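Local atomic coordinates of DUF411 domain-containing protein (Pseudomonas aeruginosa, PDB entry 6WIS), a protein that binds a cysteine-bridged cluster of four copper ions and probably takes part in bacterial copper resistance. Residues Leu45-His55 with Val58-His67; Asp81-Val92 with Asp104-Arg113. One frame throughout, in Å; residues are numbered along the deposited sequence.

Interaction 1 (Leu45-His55 with Val58-His67). With CU (copper (II) ion), chain C; CU (copper (II) ion), chain D.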
loop_
_atom_site.group_PDB
_atom_site.type_symbol
_atom_site.label_atom_id
_atom_site.label_comp_id
_atom_site.label_asym_id
_atom_site.label_seq_id
_atom_site.Cartn_x
_atom_site.Cartn_y
_atom_site.Cartn_z
ATOM N N LEU A 45 -11.618 1.848 -6.131
ATOM C CA LEU A 45 -10.445 1.105 -6.563
ATOM C C LEU A 45 -10.611 -0.396 -6.384
ATOM O O LEU A 45 -9.790 -1.160 -6.899
ATOM C CB LEU A 45 -9.215 1.604 -5.789
ATOM C CG LEU A 45 -8.701 2.989 -6.196
ATOM C CD1 LEU A 45 -7.807 3.571 -5.131
ATOM C CD2 LEU A 45 -7.925 2.889 -7.511
ATOM N N GLY A 46 -11.644 -0.832 -5.661
ATOM C CA GLY A 46 -11.852 -2.244 -5.437
ATOM C C GLY A 46 -11.089 -2.822 -4.268
ATOM O O GLY A 46 -10.825 -4.028 -4.248
ATOM N N VAL A 47 -10.734 -2.006 -3.279
ATOM C CA VAL A 47 -10.061 -2.540 -2.099
ATOM C C VAL A 47 -11.084 -3.318 -1.285
ATOM O O VAL A 47 -12.094 -2.735 -0.870
ATOM C CB VAL A 47 -9.437 -1.430 -1.242
ATOM C CG1 VAL A 47 -8.756 -2.052 0.002
ATOM C CG2 VAL A 47 -8.478 -0.555 -2.084
ATOM N N PRO A 48 -10.859 -4.602 -0.999
ATOM C CA PRO A 48 -11.853 -5.367 -0.233
ATOM C C PRO A 48 -12.043 -4.814 1.167
ATOM O O PRO A 48 -11.091 -4.407 1.845
ATOM C CB PRO A 48 -11.262 -6.785 -0.188
ATOM C CG PRO A 48 -10.279 -6.817 -1.338
ATOM C CD PRO A 48 -9.692 -5.432 -1.332
ATOM N N TYR A 49 -13.293 -4.863 1.601
ATOM C CA TYR A 49 -13.789 -4.362 2.870
ATOM C C TYR A 49 -12.798 -4.499 4.027
ATOM O O TYR A 49 -12.306 -3.488 4.547
ATOM C CB TYR A 49 -15.117 -5.088 3.151
ATOM C CG TYR A 49 -15.858 -4.633 4.375
ATOM C CD1 TYR A 49 -16.189 -3.295 4.559
ATOM C CD2 TYR A 49 -16.255 -5.549 5.340
ATOM C CE1 TYR A 49 -16.879 -2.873 5.693
ATOM C CE2 TYR A 49 -16.946 -5.140 6.471
ATOM C CZ TYR A 49 -17.255 -3.808 6.643
ATOM O OH TYR A 49 -17.935 -3.412 7.769
ATOM N N SER A 50 -12.468 -5.728 4.434
ATOM C CA SER A 50 -11.585 -5.919 5.582
ATOM C C SER A 50 -10.120 -6.049 5.179
ATOM O O SER A 50 -9.339 -6.739 5.857
ATOM C CB SER A 50 -12.020 -7.137 6.397
ATOM O OG SER A 50 -11.452 -8.313 5.832
HETATM N N MSE A 51 -9.751 -5.359 4.117
HETATM C CA MSE A 51 -8.340 -5.356 3.697
HETATM C C MSE A 51 -7.864 -3.908 3.715
HETATM O O MSE A 51 -6.780 -3.671 3.267
HETATM C CB MSE A 51 -8.208 -5.964 2.308
HETATM C CG MSE A 51 -7.420 -7.237 2.316
HETATM SE SE MSE A 51 -7.289 -8.083 0.587
HETATM C CE MSE A 51 -7.795 -9.928 0.887
ATOM N N GLY A 52 -8.693 -3.006 4.235
ATOM C CA GLY A 52 -8.342 -1.601 4.265
ATOM C C GLY A 52 -7.237 -1.291 5.257
ATOM O O GLY A 52 -6.947 -2.031 6.197
ATOM N N SER A 53 -6.614 -0.139 5.049
ATOM C CA SER A 53 -5.522 0.302 5.895
ATOM C C SER A 53 -5.696 1.802 6.050
ATOM O O SER A 53 -6.789 2.337 5.833
ATOM C CB SER A 53 -4.177 -0.137 5.284
ATOM O OG SER A 53 -3.085 0.130 6.140
ATOM N N CYS A 54 -4.610 2.495 6.410
ATOM C CA CYS A 54 -4.639 3.925 6.719
ATOM C C CYS A 54 -4.392 4.823 5.502
ATOM O O CYS A 54 -4.547 6.052 5.598
ATOM C CB CYS A 54 -3.575 4.207 7.789
ATOM S SG CYS A 54 -1.996 3.398 7.324
ATOM N N HIS A 55 -3.966 4.259 4.376
ATOM C CA HIS A 55 -3.756 5.065 3.178
ATOM C C HIS A 55 -3.928 4.168 1.955
ATOM O O HIS A 55 -3.840 2.947 2.054
ATOM C CB HIS A 55 -2.362 5.715 3.173
ATOM C CG HIS A 55 -1.234 4.725 3.089
ATOM N ND1 HIS A 55 -0.407 4.437 4.155
ATOM C CD2 HIS A 55 -0.806 3.942 2.065
ATOM C CE1 HIS A 55 0.484 3.527 3.797
ATOM N NE2 HIS A 55 0.251 3.192 2.538
ATOM N N VAL A 58 -1.951 4.746 -5.630
ATOM C CA VAL A 58 -2.338 4.320 -6.980
ATOM C C VAL A 58 -1.121 4.444 -7.874
ATOM O O VAL A 58 -0.526 5.526 -7.977
ATOM C CB VAL A 58 -3.507 5.137 -7.567
ATOM C CG1 VAL A 58 -3.970 4.494 -8.899
ATOM C CG2 VAL A 58 -4.688 5.186 -6.586
ATOM N N ILE A 59 -0.740 3.347 -8.523
ATOM C CA ILE A 59 0.415 3.390 -9.413
ATOM C C ILE A 59 0.041 2.630 -10.673
ATOM O O ILE A 59 -0.380 1.471 -10.595
ATOM C CB ILE A 59 1.705 2.817 -8.781
ATOM C CG1 ILE A 59 2.853 2.825 -9.810
ATOM C CG2 ILE A 59 1.495 1.392 -8.195
ATOM C CD1 ILE A 59 4.258 2.870 -9.167
ATOM N N ASP A 60 0.137 3.304 -11.821
ATOM C CA ASP A 60 -0.100 2.690 -13.127
ATOM C C ASP A 60 -1.398 1.890 -13.127
ATOM O O ASP A 60 -1.480 0.790 -13.678
ATOM C CB ASP A 60 1.101 1.832 -13.545
ATOM C CG ASP A 60 2.381 2.669 -13.738
ATOM O OD1 ASP A 60 2.349 3.716 -14.438
ATOM O OD2 ASP A 60 3.425 2.286 -13.171
ATOM N N GLY A 61 -2.415 2.435 -12.451
ATOM C CA GLY A 61 -3.732 1.863 -12.434
ATOM C C GLY A 61 -4.032 0.881 -11.319
ATOM O O GLY A 61 -5.203 0.524 -11.139
ATOM N N LYS A 62 -3.032 0.429 -10.562
ATOM C CA LYS A 62 -3.238 -0.582 -9.530
ATOM C C LYS A 62 -3.175 0.063 -8.148
ATOM O O LYS A 62 -2.458 1.053 -7.949
ATOM C CB LYS A 62 -2.184 -1.679 -9.647
ATOM C CG LYS A 62 -2.025 -2.214 -11.079
ATOM C CD LYS A 62 -1.081 -3.404 -11.114
ATOM C CE LYS A 62 -1.041 -4.019 -12.530
ATOM N NZ LYS A 62 -0.272 -5.280 -12.447
ATOM N N PHE A 63 -3.932 -0.485 -7.195
ATOM C CA PHE A 63 -3.960 0.099 -5.854
ATOM C C PHE A 63 -2.899 -0.533 -4.954
ATOM O O PHE A 63 -2.521 -1.694 -5.115
ATOM C CB PHE A 63 -5.351 -0.011 -5.196
ATOM C CG PHE A 63 -5.804 -1.424 -4.865
ATOM C CD1 PHE A 63 -5.309 -2.097 -3.755
ATOM C CD2 PHE A 63 -6.796 -2.035 -5.626
ATOM C CE1 PHE A 63 -5.743 -3.364 -3.451
ATOM C CE2 PHE A 63 -7.248 -3.294 -5.322
ATOM C CZ PHE A 63 -6.726 -3.964 -4.238
ATOM N N VAL A 64 -2.430 0.256 -3.994
ATOM C CA VAL A 64 -1.399 -0.138 -3.033
ATOM C C VAL A 64 -1.992 0.241 -1.685
ATOM O O VAL A 64 -2.048 1.424 -1.344
ATOM C CB VAL A 64 -0.064 0.581 -3.271
ATOM C CG1 VAL A 64 0.964 0.192 -2.190
ATOM C CG2 VAL A 64 0.492 0.281 -4.720
ATOM N N GLU A 65 -2.513 -0.736 -0.956
ATOM C CA GLU A 65 -3.263 -0.478 0.266
ATOM C C GLU A 65 -2.341 -0.689 1.458
ATOM O O GLU A 65 -1.843 -1.797 1.674
ATOM C CB GLU A 65 -4.487 -1.392 0.356
ATOM C CG GLU A 65 -5.381 -1.122 1.565
ATOM C CD GLU A 65 -6.105 0.221 1.477
ATOM O OE1 GLU A 65 -6.080 0.808 0.375
ATOM O OE2 GLU A 65 -6.699 0.690 2.496
ATOM N N GLY A 66 -2.096 0.366 2.210
ATOM C CA GLY A 66 -1.298 0.194 3.409
ATOM C C GLY A 66 0.213 0.174 3.189
ATOM O O GLY A 66 0.765 0.615 2.165
ATOM N N HIS A 67 0.895 -0.335 4.209
ATOM C CA HIS A 67 2.350 -0.222 4.317
ATOM C C HIS A 67 3.067 -1.320 3.518
ATOM O O HIS A 67 3.824 -2.128 4.051
ATOM C CB HIS A 67 2.726 -0.224 5.795
ATOM C CG HIS A 67 2.308 1.030 6.505
ATOM N ND1 HIS A 67 3.144 2.118 6.642
ATOM C CD2 HIS A 67 1.128 1.394 7.056
ATOM C CE1 HIS A 67 2.501 3.095 7.255
ATOM N NE2 HIS A 67 1.272 2.686 7.516
HETATM CU CU CU C . -1.143 5.097 6.108
HETATM CU CU CU D . -0.104 3.942 8.500
#

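Interaction 2 (Asp81-Val92 with Asp104-Arg113). With CU (copper (II) ion), chain F.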
loop_
_atom_site.group_PDB
_atom_site.type_symbol
_atom_site.label_atom_id
_atom_site.label_comp_id
_atom_site.label_asym_id
_atom_site.label_seq_id
_atom_site.Cartn_x
_atom_site.Cartn_y
_atom_site.Cartn_z
ATOM N N ASP A 81 -1.697 -10.231 -13.900
ATOM C CA ASP A 81 -2.930 -10.755 -13.321
ATOM C C ASP A 81 -3.407 -9.992 -12.077
ATOM O O ASP A 81 -4.527 -10.249 -11.615
ATOM C CB ASP A 81 -2.752 -12.237 -12.963
ATOM C CG ASP A 81 -1.571 -12.468 -12.044
ATOM O OD1 ASP A 81 -0.487 -11.915 -12.327
ATOM O OD2 ASP A 81 -1.722 -13.192 -11.038
ATOM N N LEU A 82 -2.612 -9.071 -11.527
ATOM C CA LEU A 82 -2.945 -8.402 -10.268
ATOM C C LEU A 82 -3.341 -6.950 -10.508
ATOM O O LEU A 82 -2.678 -6.221 -11.254
ATOM C CB LEU A 82 -1.780 -8.444 -9.271
ATOM C CG LEU A 82 -1.293 -9.817 -8.813
ATOM C CD1 LEU A 82 -0.151 -9.667 -7.824
ATOM C CD2 LEU A 82 -2.427 -10.638 -8.214
ATOM N N VAL A 83 -4.415 -6.539 -9.836
ATOM C CA VAL A 83 -4.914 -5.171 -9.887
ATOM C C VAL A 83 -4.569 -4.369 -8.626
ATOM O O VAL A 83 -4.885 -3.174 -8.558
ATOM C CB VAL A 83 -6.440 -5.193 -10.110
ATOM C CG1 VAL A 83 -7.138 -5.586 -8.824
ATOM C CG2 VAL A 83 -6.952 -3.849 -10.656
ATOM N N GLY A 84 -3.945 -4.991 -7.630
ATOM C CA GLY A 84 -3.616 -4.290 -6.401
ATOM C C GLY A 84 -2.937 -5.228 -5.425
ATOM O O GLY A 84 -2.939 -6.450 -5.597
ATOM N N ALA A 85 -2.302 -4.621 -4.419
ATOM C CA ALA A 85 -1.737 -5.365 -3.299
ATOM C C ALA A 85 -2.028 -4.589 -2.024
ATOM O O ALA A 85 -2.069 -3.358 -2.039
ATOM C CB ALA A 85 -0.242 -5.589 -3.446
ATOM N N ALA A 86 -2.262 -5.322 -0.935
ATOM C CA ALA A 86 -2.660 -4.744 0.344
ATOM C C ALA A 86 -1.836 -5.350 1.467
ATOM O O ALA A 86 -1.569 -6.567 1.471
ATOM C CB ALA A 86 -4.169 -4.995 0.659
ATOM N N VAL A 87 -1.443 -4.499 2.414
ATOM C CA VAL A 87 -1.100 -4.921 3.772
ATOM C C VAL A 87 -2.208 -4.399 4.683
ATOM O O VAL A 87 -2.213 -3.211 5.035
ATOM C CB VAL A 87 0.269 -4.405 4.228
ATOM C CG1 VAL A 87 0.493 -4.795 5.695
ATOM C CG2 VAL A 87 1.395 -4.933 3.314
ATOM N N PRO A 88 -3.184 -5.224 5.050
ATOM C CA PRO A 88 -4.322 -4.711 5.829
ATOM C C PRO A 88 -3.885 -4.195 7.195
ATOM O O PRO A 88 -2.885 -4.641 7.763
ATOM C CB PRO A 88 -5.236 -5.933 5.965
ATOM C CG PRO A 88 -4.853 -6.817 4.823
ATOM C CD PRO A 88 -3.370 -6.625 4.646
ATOM N N GLY A 89 -4.640 -3.237 7.720
ATOM C CA GLY A 89 -4.301 -2.767 9.050
ATOM C C GLY A 89 -3.004 -1.975 9.067
ATOM O O GLY A 89 -2.615 -1.317 8.087
HETATM N N MSE A 90 -2.316 -2.036 10.202
HETATM C CA MSE A 90 -1.038 -1.348 10.330
HETATM C C MSE A 90 -0.104 -2.169 11.189
HETATM O O MSE A 90 0.087 -1.853 12.363
HETATM C CB MSE A 90 -1.209 0.055 10.939
HETATM C CG MSE A 90 -2.134 1.008 10.200
HETATM SE SE MSE A 90 -2.291 2.780 11.079
HETATM C CE MSE A 90 -2.992 2.210 12.820
ATOM N N PRO A 91 0.475 -3.222 10.610
ATOM C CA PRO A 91 1.360 -4.103 11.394
ATOM C C PRO A 91 2.647 -3.384 11.759
ATOM O O PRO A 91 3.279 -2.746 10.913
ATOM C CB PRO A 91 1.621 -5.282 10.455
ATOM C CG PRO A 91 1.321 -4.754 9.087
ATOM C CD PRO A 91 0.242 -3.729 9.249
ATOM N N VAL A 92 3.018 -3.473 13.036
ATOM C CA VAL A 92 4.263 -2.846 13.478
ATOM C C VAL A 92 5.435 -3.552 12.800
ATOM O O VAL A 92 5.441 -4.777 12.647
ATOM C CB VAL A 92 4.376 -2.891 15.017
ATOM C CG1 VAL A 92 5.734 -2.356 15.487
ATOM C CG2 VAL A 92 3.276 -2.073 15.658
ATOM N N ASP A 104 4.893 -7.127 13.989
ATOM C CA ASP A 104 3.758 -8.008 13.740
ATOM C C ASP A 104 4.011 -8.763 12.441
ATOM O O ASP A 104 4.296 -8.151 11.409
ATOM C CB ASP A 104 2.457 -7.208 13.628
ATOM C CG ASP A 104 2.045 -6.554 14.933
ATOM O OD1 ASP A 104 1.940 -7.279 15.945
ATOM O OD2 ASP A 104 1.809 -5.319 14.940
ATOM N N ALA A 105 3.920 -10.085 12.484
ATOM C CA ALA A 105 3.918 -10.848 11.244
ATOM C C ALA A 105 2.877 -10.281 10.279
ATOM O O ALA A 105 1.794 -9.870 10.694
ATOM C CB ALA A 105 3.623 -12.324 11.543
ATOM N N TYR A 106 3.197 -10.262 8.985
ATOM C CA TYR A 106 2.225 -9.775 8.005
ATOM C C TYR A 106 2.571 -10.307 6.622
ATOM O O TYR A 106 3.682 -10.776 6.371
ATOM C CB TYR A 106 2.141 -8.233 7.984
ATOM C CG TYR A 106 3.351 -7.503 7.393
ATOM C CD1 TYR A 106 4.465 -7.214 8.179
ATOM C CD2 TYR A 106 3.355 -7.075 6.058
ATOM C CE1 TYR A 106 5.562 -6.545 7.645
ATOM C CE2 TYR A 106 4.456 -6.402 5.505
ATOM C CZ TYR A 106 5.545 -6.139 6.307
ATOM O OH TYR A 106 6.626 -5.473 5.791
ATOM N N GLN A 107 1.586 -10.233 5.733
ATOM C CA GLN A 107 1.741 -10.595 4.334
ATOM C C GLN A 107 1.340 -9.413 3.459
ATOM O O GLN A 107 0.496 -8.589 3.834
ATOM C CB GLN A 107 0.875 -11.813 3.966
ATOM C CG GLN A 107 0.986 -13.007 4.929
ATOM C CD GLN A 107 -0.091 -14.065 4.685
ATOM O OE1 GLN A 107 -1.282 -13.756 4.625
ATOM N NE2 GLN A 107 0.327 -15.310 4.541
ATOM N N VAL A 108 1.964 -9.322 2.301
ATOM C CA VAL A 108 1.481 -8.466 1.228
ATOM C C VAL A 108 0.595 -9.327 0.330
ATOM O O VAL A 108 1.049 -10.328 -0.234
ATOM C CB VAL A 108 2.647 -7.852 0.435
ATOM C CG1 VAL A 108 2.089 -7.059 -0.751
ATOM C CG2 VAL A 108 3.513 -6.971 1.350
ATOM N N VAL A 109 -0.672 -8.967 0.223
ATOM C CA VAL A 109 -1.669 -9.799 -0.436
ATOM C C VAL A 109 -2.000 -9.184 -1.799
ATOM O O VAL A 109 -2.576 -8.092 -1.884
ATOM C CB VAL A 109 -2.917 -9.952 0.439
ATOM C CG1 VAL A 109 -3.934 -10.887 -0.230
ATOM C CG2 VAL A 109 -2.531 -10.456 1.839
ATOM N N GLY A 110 -1.646 -9.880 -2.873
ATOM C CA GLY A 110 -2.042 -9.434 -4.190
ATOM C C GLY A 110 -3.460 -9.865 -4.514
ATOM O O GLY A 110 -3.950 -10.884 -4.035
ATOM N N LEU A 111 -4.143 -9.049 -5.306
ATOM C CA LEU A 111 -5.546 -9.358 -5.663
ATOM C C LEU A 111 -5.773 -9.332 -7.170
ATOM O O LEU A 111 -5.318 -8.411 -7.798
ATOM C CB LEU A 111 -6.418 -8.284 -5.031
ATOM C CG LEU A 111 -6.483 -8.368 -3.522
ATOM C CD1 LEU A 111 -7.227 -7.176 -2.960
ATOM C CD2 LEU A 111 -7.129 -9.671 -3.115
ATOM N N THR A 112 -6.426 -10.359 -7.694
ATOM C CA THR A 112 -6.848 -10.334 -9.085
ATOM C C THR A 112 -8.231 -9.697 -9.197
ATOM O O THR A 112 -8.933 -9.490 -8.202
ATOM C CB THR A 112 -6.878 -11.740 -9.674
ATOM O OG1 THR A 112 -8.005 -12.434 -9.133
ATOM C CG2 THR A 112 -5.601 -12.503 -9.298
ATOM N N ARG A 113 -8.624 -9.391 -10.435
ATOM C CA ARG A 113 -10.000 -8.963 -10.676
ATOM C C ARG A 113 -11.004 -10.037 -10.272
ATOM O O ARG A 113 -12.059 -9.725 -9.713
ATOM C CB ARG A 113 -10.187 -8.577 -12.140
ATOM C CG ARG A 113 -9.862 -7.107 -12.386
ATOM C CD ARG A 113 -9.965 -6.727 -13.850
ATOM N NE ARG A 113 -8.906 -5.792 -14.215
ATOM C CZ ARG A 113 -8.933 -4.487 -13.952
ATOM N NH1 ARG A 113 -9.976 -3.958 -13.318
ATOM N NH2 ARG A 113 -7.914 -3.712 -14.321
HETATM CU CU CU F . -0.031 3.484 11.569
#

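Interaction 1 (Leu45-His55 with Val58-His67)
Ser53 and Gly66 bring the two backbones closest, CA to CA 4.9 Å, where Gly66 N donates to His55 O (3.1 Å), while Leu45 and Phe63 face each other at the other end, where helix 38-45 closes in a Schellman motif with Gly46 as its C-prime residue. There Val47 lays CG2 over the centre of the Phe63 ring, a CH-pi contact; Leu45 packs CB against Phe63 CB and sends CD1 to Val58 CG2. Midway, Glu65 runs out anti to its own N (chi1 -176°) and bends at chi2, which carries the carboxylate to the loop. Its OE2 takes Ser53 N at 2.7 Å through the anti lone pair and also pairs with Lys42, while OE1 bonds Thr56, so both buried oxygens are engaged. Ser53 OG, against Gly66 CA, bonds Gly89 O. At the metal end, the edge of His55 meets the face of His67, planes at 71°, with CE1 over the ring centre. His55 NE2 reaches Gly66 O at 2.7 Å in a weak, bent bond (130°), leaving ND1 to bind copper at 2.2 Å. Cys54 SG bridges this copper and a second one, each at 2.3 Å; His67 NE2 holds the second at 2.1 Å. With Cys15 and Cys16 completing these sites, the arrangement is that of a cysteine-bridged tetranuclear copper cluster.

Interaction 2 (Asp81-Val92 with Asp104-Arg113)
An antiparallel strand pair, 84-86 against 106-111 in the mixed sheet, forms the middle of this contact, its short axes 4.5 Å apart and their directions at 155°. Ala86 and Val109 make a hydrogen-bonded pair, Ala86 N to Val109 O and Val109 N to Ala86 O, the latter nearly straight at 174°. Ala85 and Gly110 follow as a non-hydrogen-bonded pair whose CA atoms come to 4.2 Å. Beyond it Leu111 N donates to Gly84 O, and Val83 N to Leu111 O at 2.9 Å.

One face of the sheet carries a row of small apolar groups: Ala85 CB touches Val108 CG1, and Val108 CG2 meets Val87 CG2 at 3.5 Å. The other branch of Val87, CG1, lies anti to the backbone N and rests on Tyr106 CD2. Pro91 crosses Tyr106 at about a right angle, CG reaching Tyr106 CB at 3.7 Å, while the ring of Tyr106 also stacks with Tyr123. At the opposite end of the contact Val83 CG2 lies over one face of the Arg113 guanidinium, offset toward its rim, an apolar cover for the flat cation.

Past the strands, Asp104 and Val92 grip each other twice. Val92 N donates to Asp104 OD2 at 2.9 Å, on the anti side and 21° out of the carboxylate plane, and Asp104 N returns a bond to Val92 O at 2.8 Å. At Gly89 and Met90 the chain leaves the partner segment, and there Met90, modelled as selenomethionine, binds through SE a copper that Cys15 and Met97 also bind. The chemistry is consistent with the strand pairing and the two Val92-Asp104 bonds holding the loop on either side of Met90, while Met90 itself is left to the metal.

Overall arrangement
Both contacts belong to the same mixed sheet: strand 62-65 of interaction 1 lies beside strand 84-86 of interaction 2, and Glu65 O accepts a probable hydrogen bond from Val87 N. The metal-bearing loops also touch directly. Both contacts are partly buried, but interaction 1 ends in buried ligands, a cysteine and two histidines, whereas interaction 2 ends in exposed residues, including Asp104, Arg113 and the copper-binding Met90. Their chemistry differs accordingly. A loop fastened to a strand by side chains, a carboxylate and metal bonds makes 45-55 with 58-67; a short antiparallel backbone ladder and apolar packing make up most of 81-92 with 104-113. Interaction 1 supplies Cys54, His55 and His67 to copper, interaction 2 Met90 alone.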